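Local structure of glutamyl endopeptidase (Staphylococcus epidermidis, 6PYM) at residues D122-N126 and V150-G154; Q179-I183 and S195-N199. The protein is a secreted serine endopeptidase of the S1B family that preferentially cleaves peptide bonds on the carbonyl side of glutamic acid, and also after aspartic acid. The protein carries 1 engineered substitution. All coordinates share one frame; numbering follows the deposited sequence.

Contact 1: D122-N126 and V150-G154; sequences DTRIN and VVYIG
I153 and I125 meet because their torsions send different branches inward: I153 is drawn out (chi2 172°), carrying CD1 to the loop, while I125 keeps CG1 between its backbone N and carbonyl carbon (chi1 66°), which sets CG2 against the strand. The strand kinks here in a classic beta bulge, V151 and Y152 both facing R159 of strand 157-160, at the surface of the second barrel of the chymotrypsin-like fold. The contact illustrates how a loop without regular structure can follow an irregular strand by fitting single methyl groups to it. I125 CG2 rests on the backbone of the bulge, 3.7 Å from Y152 N, and touches I153 CG1 at 4.2 Å. I153 CD1 in turn lies 3.7 Å from R124 CA, with T123 CG2 meeting CD1 of I153 at 4.1 Å as the two side chains cross at about a right angle. V150, the buried member of the group, directs its side chain at the loop backbone; its CB is 3.8 Å from R124 O and its CG1 reaches I125 CA. Two polar groups of the loop find partners outside the segments: T123 OG1 bonds to N120 OD1, and R124 N to OE1 of E127. V151 and Y152 also bond through their backbones to R159, whose side chain makes a cation-pi contact with Y152. Where the loop runs out, one nearly straight backbone bond fastens it to the strand, N126 N giving its hydrogen to V150 O over 2.8 Å (164°), with the donor tilted out of the carbonyl plane.

Contact 2: Q179-I183 and S195-N199; sequences QVIGI and SVYIN
S195 presses its CB against the backbone of I183, 3.3 Å from I183 O, while its OG bonds to L158 O on the neighbouring strand 157-160. V196 follows as the hydrogen-bonded antiparallel partner of I183: V196 N reaches I183 O at 2.8 Å, from above the carbonyl plane, and I183 N returns a bond to V196 O at 3.0 Å. The side chain of V196 comes within about 4 Å of that of D93, predicted to belong to the charge relay. The pairing is that of the hairpin 180-188/192-197 in the second barrel of the chymotrypsin-like fold, and it shows how a glycine admits close approach: G182 CA sits 3.0 Å from V196 O. Y197, opposite G182 in a non-hydrogen-bonded pair, turns its CG anti to the backbone N (chi1 -175°), which brings ring atom CD1 to 3.7 Å from I181 O. I198, centre of an inverse gamma turn, donates its N-H almost straight to I181 O (3.1 Å, 170°), an oxygen that also accepts from N120 ND2. CD1 of I198 meets V180 CG1 at 3.8 Å. N199 then caps helix 200-209, OD1 accepting from V202 N.

From the N terminus, the first barrel is complete before either contact begins. Contact 1 then closes a loop of 23 residues, most of it strand 128-133 and the start of strand 143-154, joining the loop after helix 108-111 to the end of strand 143-154. Contact 2 opens only afterwards and joins the two strands of hairpin 180-188/192-197, closing 11 residues, the far ends of both strands with the turn between them; the two stand in series, neither nested nor crossed. They touch all the same, both reaching one curled antiparallel sheet. Y197 forms the seam, its CE2 packing 3.5 Å from I153 CG2. N120, bonded to residues of both contacts, is a polar bridge between them.

Contact 1: D122-N126 and V150-G154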
ATOM      1  N   ASP A 122       2.033   8.426  18.212  1.00 13.25           N
ATOM      2  CA  ASP A 122       2.382   9.833  18.079  1.00 13.80           C
ATOM      3  C   ASP A 122       1.665  10.533  16.934  1.00 12.92           C
ATOM      4  O   ASP A 122       1.854  11.739  16.755  1.00 15.25           O
ATOM      5  CB  ASP A 122       3.894   9.985  17.877  1.00 15.18           C
ATOM      6  CG  ASP A 122       4.690   9.560  19.088  1.00 21.97           C
ATOM      7  OD1 ASP A 122       4.285   9.910  20.211  1.00 20.32           O
ATOM      8  OD2 ASP A 122       5.720   8.878  18.915  1.00 25.59           O
ATOM      9  N   THR A 123       0.852   9.820  16.161  1.00 12.15           N
ATOM     10  CA  THR A 123       0.316  10.372  14.920  1.00 11.90           C
ATOM     11  C   THR A 123      -0.776  11.390  15.219  1.00 11.83           C
ATOM     12  O   THR A 123      -1.676  11.132  16.024  1.00 12.54           O
ATOM     13  CB  THR A 123      -0.222   9.233  14.061  1.00 11.56           C
ATOM     14  OG1 THR A 123       0.829   8.276  13.883  1.00 11.63           O
ATOM     15  CG2 THR A 123      -0.689   9.734  12.693  1.00 12.28           C
ATOM     16  N   ARG A 124      -0.697  12.552  14.570  1.00 11.22           N
ATOM     17  CA  ARG A 124      -1.576  13.670  14.883  1.00 10.87           C
ATOM     18  C   ARG A 124      -1.914  14.447  13.622  1.00 12.45           C
ATOM     19  O   ARG A 124      -1.174  14.424  12.636  1.00 12.70           O
ATOM     20  CB  ARG A 124      -0.919  14.627  15.880  1.00 12.55           C
ATOM     21  CG  ARG A 124      -0.768  14.018  17.248  1.00 12.96           C
ATOM     22  CD  ARG A 124      -0.008  14.886  18.221  1.00 13.49           C
ATOM     23  NE  ARG A 124       0.042  14.194  19.500  1.00 14.18           N
ATOM     24  CZ  ARG A 124       0.560  14.677  20.625  1.00 12.90           C
ATOM     25  NH1 ARG A 124       1.097  15.889  20.660  1.00 13.51           N
ATOM     26  NH2 ARG A 124       0.515  13.929  21.716  1.00 14.69           N
ATOM     27  N   ILE A 125      -3.031  15.174  13.671  1.00 12.36           N
ATOM     28  CA  ILE A 125      -3.352  16.041  12.550  1.00 13.51           C
ATOM     29  C   ILE A 125      -2.256  17.096  12.405  1.00 12.55           C
ATOM     30  O   ILE A 125      -1.555  17.445  13.368  1.00 12.39           O
ATOM     31  CB  ILE A 125      -4.756  16.662  12.644  1.00 14.44           C
ATOM     32  CG1 ILE A 125      -4.849  17.618  13.833  1.00 15.65           C
ATOM     33  CG2 ILE A 125      -5.822  15.566  12.687  1.00 15.92           C
ATOM     34  CD1 ILE A 125      -6.157  18.388  13.893  1.00 21.04           C
ATOM     35  N   ASN A 126      -2.063  17.554  11.169  1.00 13.07           N
ATOM     36  CA  ASN A 126      -1.048  18.519  10.735  1.00 13.31           C
ATOM     37  C   ASN A 126       0.316  17.870  10.506  1.00 14.86           C
ATOM     38  O   ASN A 126       1.250  18.550  10.065  1.00 15.89           O
ATOM     39  CB  ASN A 126      -0.909  19.734  11.670  1.00 17.43           C
ATOM     40  CG  ASN A 126      -0.176  20.894  11.032  1.00 25.89           C
ATOM     41  OD1 ASN A 126      -0.418  21.237   9.876  1.00 29.66           O
ATOM     42  ND2 ASN A 126       0.732  21.505  11.786  1.00 30.19           N
ATOM     43  N   VAL A 150      -1.668  15.319   7.301  1.00 10.13           N
ATOM     44  CA  VAL A 150      -2.858  14.715   7.887  1.00 10.67           C
ATOM     45  C   VAL A 150      -3.860  15.805   8.243  1.00 10.19           C
ATOM     46  O   VAL A 150      -3.506  16.819   8.859  1.00 11.66           O
ATOM     47  CB  VAL A 150      -2.469  13.930   9.147  1.00 10.95           C
ATOM     48  CG1 VAL A 150      -3.710  13.359   9.836  1.00 11.31           C
ATOM     49  CG2 VAL A 150      -1.458  12.838   8.819  1.00 11.60           C
ATOM     50  N   VAL A 151      -5.125  15.596   7.891  1.00 10.37           N
ATOM     51  CA  VAL A 151      -6.171  16.556   8.229  1.00 11.49           C
ATOM     52  C   VAL A 151      -7.249  15.998   9.146  1.00 11.39           C
ATOM     53  O   VAL A 151      -8.046  16.786   9.676  1.00 13.51           O
ATOM     54  CB  VAL A 151      -6.804  17.214   6.982  1.00 11.59           C
ATOM     55  CG1 VAL A 151      -5.739  17.913   6.140  1.00 13.51           C
ATOM     56  CG2 VAL A 151      -7.589  16.196   6.158  1.00 12.30           C
ATOM     57  N   TYR A 152      -7.303  14.687   9.363  1.00 10.98           N
ATOM     58  CA  TYR A 152      -8.365  14.084  10.154  1.00 11.59           C
ATOM     59  C   TYR A 152      -7.910  12.706  10.602  1.00 11.75           C
ATOM     60  O   TYR A 152      -7.323  11.959   9.817  1.00 11.19           O
ATOM     61  CB  TYR A 152      -9.646  13.930   9.320  1.00 12.77           C
ATOM     62  CG  TYR A 152     -10.788  13.218  10.019  1.00 12.90           C
ATOM     63  CD1 TYR A 152     -10.908  11.833   9.976  1.00 14.35           C
ATOM     64  CD2 TYR A 152     -11.766  13.936  10.689  1.00 14.86           C
ATOM     65  CE1 TYR A 152     -11.960  11.184  10.608  1.00 16.47           C
ATOM     66  CE2 TYR A 152     -12.823  13.296  11.316  1.00 15.86           C
ATOM     67  CZ  TYR A 152     -12.908  11.924  11.278  1.00 15.26           C
ATOM     68  OH  TYR A 152     -13.960  11.291  11.909  1.00 19.74           O
ATOM     69  N   ILE A 153      -8.202  12.371  11.860  1.00 11.88           N
ATOM     70  CA  ILE A 153      -8.001  11.023  12.390  1.00 11.68           C
ATOM     71  C   ILE A 153      -9.233  10.677  13.215  1.00 13.07           C
ATOM     72  O   ILE A 153      -9.573  11.398  14.159  1.00 14.97           O
ATOM     73  CB  ILE A 153      -6.745  10.915  13.274  1.00 12.56           C
ATOM     74  CG1 ILE A 153      -5.487  11.402  12.550  1.00 12.44           C
ATOM     75  CG2 ILE A 153      -6.557   9.480  13.752  1.00 14.65           C
ATOM     76  CD1 ILE A 153      -4.265  11.484  13.453  1.00 12.46           C
ATOM     77  N   GLY A 154      -9.911   9.592  12.864  1.00 13.78           N
ATOM     78  CA  GLY A 154     -11.075   9.179  13.624  1.00 17.19           C
ATOM     79  C   GLY A 154     -11.384   7.717  13.403  1.00 15.87           C
ATOM     80  O   GLY A 154     -11.595   7.300  12.261  1.00 15.04           O
TER

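Contact 2: Q179-I183 and S195-N199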
ATOM      1  N   GLN A 179       7.582   4.916   8.477  1.00  9.95           N
ATOM      2  CA  GLN A 179       6.730   3.856   8.986  1.00 10.09           C
ATOM      3  C   GLN A 179       5.330   4.011   8.409  1.00  8.62           C
ATOM      4  O   GLN A 179       4.859   5.127   8.179  1.00  9.27           O
ATOM      5  CB  GLN A 179       6.640   3.940  10.509  1.00 10.78           C
ATOM      6  CG  GLN A 179       7.995   3.978  11.199  1.00 12.17           C
ATOM      7  CD  GLN A 179       7.894   4.408  12.650  1.00 13.40           C
ATOM      8  OE1 GLN A 179       6.961   5.113  13.039  1.00 13.89           O
ATOM      9  NE2 GLN A 179       8.858   3.974  13.469  1.00 15.28           N
ATOM     10  N   VAL A 180       4.661   2.882   8.207  1.00  8.24           N
ATOM     11  CA  VAL A 180       3.323   2.881   7.620  1.00  8.92           C
ATOM     12  C   VAL A 180       2.298   3.202   8.702  1.00  8.47           C
ATOM     13  O   VAL A 180       2.140   2.441   9.663  1.00  9.38           O
ATOM     14  CB  VAL A 180       3.012   1.533   6.955  1.00  8.50           C
ATOM     15  CG1 VAL A 180       1.623   1.553   6.318  1.00  9.96           C
ATOM     16  CG2 VAL A 180       4.073   1.166   5.932  1.00  9.50           C
ATOM     17  N   ILE A 181       1.592   4.321   8.537  1.00  8.38           N
ATOM     18  CA  ILE A 181       0.548   4.727   9.471  1.00  8.60           C
ATOM     19  C   ILE A 181      -0.846   4.361   8.975  1.00  8.37           C
ATOM     20  O   ILE A 181      -1.791   4.331   9.782  1.00  8.73           O
ATOM     21  CB  ILE A 181       0.625   6.238   9.787  1.00  8.74           C
ATOM     22  CG1 ILE A 181       0.335   7.086   8.543  1.00  9.67           C
ATOM     23  CG2 ILE A 181       1.969   6.588  10.425  1.00 10.27           C
ATOM     24  CD1 ILE A 181       0.259   8.581   8.840  1.00 10.68           C
ATOM     25  N   GLY A 182      -1.005   4.102   7.679  1.00  7.94           N
ATOM     26  CA  GLY A 182      -2.302   3.797   7.103  1.00  8.22           C
ATOM     27  C   GLY A 182      -2.135   3.231   5.711  1.00  7.08           C
ATOM     28  O   GLY A 182      -1.030   3.192   5.164  1.00  7.48           O
ATOM     29  N   ILE A 183      -3.258   2.785   5.150  1.00  7.22           N
ATOM     30  CA  ILE A 183      -3.312   2.234   3.797  1.00  7.44           C
ATOM     31  C   ILE A 183      -4.332   3.060   3.023  1.00  7.17           C
ATOM     32  O   ILE A 183      -5.532   3.023   3.329  1.00  7.66           O
ATOM     33  CB  ILE A 183      -3.674   0.740   3.798  1.00  7.25           C
ATOM     34  CG1 ILE A 183      -2.643  -0.081   4.596  1.00  8.25           C
ATOM     35  CG2 ILE A 183      -3.835   0.218   2.374  1.00  8.22           C
ATOM     36  CD1 ILE A 183      -1.233  -0.081   4.013  1.00  8.48           C
ATOM     37  N   SER A 195      -7.450   7.070   4.050  1.00  8.40           N
ATOM     38  CA  SER A 195      -6.759   5.816   4.286  1.00  7.65           C
ATOM     39  C   SER A 195      -7.389   5.094   5.468  1.00  7.85           C
ATOM     40  O   SER A 195      -8.067   5.693   6.315  1.00  8.74           O
ATOM     41  CB  SER A 195      -5.277   6.061   4.582  1.00  8.57           C
ATOM     42  OG  SER A 195      -5.090   6.743   5.815  1.00  9.22           O
ATOM     43  N   VAL A 196      -7.160   3.785   5.504  1.00  7.68           N
ATOM     44  CA  VAL A 196      -7.440   2.982   6.687  1.00  8.64           C
ATOM     45  C   VAL A 196      -6.336   3.249   7.692  1.00  8.59           C
ATOM     46  O   VAL A 196      -5.163   2.957   7.432  1.00  9.19           O
ATOM     47  CB  VAL A 196      -7.510   1.486   6.356  1.00  8.15           C
ATOM     48  CG1 VAL A 196      -7.873   0.688   7.612  1.00 10.19           C
ATOM     49  CG2 VAL A 196      -8.504   1.235   5.241  1.00 10.07           C
ATOM     50  N   TYR A 197      -6.711   3.792   8.845  1.00  8.75           N
ATOM     51  CA  TYR A 197      -5.766   4.110   9.903  1.00  8.55           C
ATOM     52  C   TYR A 197      -5.403   2.839  10.659  1.00  8.87           C
ATOM     53  O   TYR A 197      -6.287   2.087  11.082  1.00 10.07           O
ATOM     54  CB  TYR A 197      -6.441   5.091  10.852  1.00 10.89           C
ATOM     55  CG  TYR A 197      -5.590   5.649  11.960  1.00 11.16           C
ATOM     56  CD1 TYR A 197      -4.322   6.154  11.711  1.00 11.51           C
ATOM     57  CD2 TYR A 197      -6.079   5.716  13.255  1.00 11.32           C
ATOM     58  CE1 TYR A 197      -3.559   6.700  12.720  1.00 13.10           C
ATOM     59  CE2 TYR A 197      -5.318   6.260  14.274  1.00 12.91           C
ATOM     60  CZ  TYR A 197      -4.063   6.749  13.997  1.00 12.74           C
ATOM     61  OH  TYR A 197      -3.298   7.296  14.996  1.00 15.81           O
ATOM     62  N   ILE A 198      -4.108   2.597  10.830  1.00  8.88           N
ATOM     63  CA  ILE A 198      -3.674   1.373  11.489  1.00  9.40           C
ATOM     64  C   ILE A 198      -3.722   1.582  13.000  1.00 10.24           C
ATOM     65  O   ILE A 198      -2.703   1.829  13.655  1.00 10.76           O
ATOM     66  CB  ILE A 198      -2.309   0.913  10.947  1.00  9.40           C
ATOM     67  CG1 ILE A 198      -2.429   0.619   9.446  1.00  9.69           C
ATOM     68  CG2 ILE A 198      -1.800  -0.315  11.703  1.00 11.24           C
ATOM     69  CD1 ILE A 198      -1.102   0.432   8.728  1.00 10.89           C
ATOM     70  N   ASN A 199      -4.929   1.530  13.549  1.00 10.72           N
ATOM     71  CA  ASN A 199      -5.131   1.709  14.980  1.00 12.20           C
ATOM     72  C   ASN A 199      -4.858   0.397  15.721  1.00 11.92           C
ATOM     73  O   ASN A 199      -4.394  -0.591  15.147  1.00 11.02           O
ATOM     74  CB  ASN A 199      -6.505   2.312  15.260  1.00 14.43           C
ATOM     75  CG  ASN A 199      -7.647   1.345  15.004  1.00 15.12           C
ATOM     76  OD1 ASN A 199      -7.452   0.164  14.720  1.00 14.90           O
ATOM     77  ND2 ASN A 199      -8.868   1.851  15.135  1.00 19.95           N
TER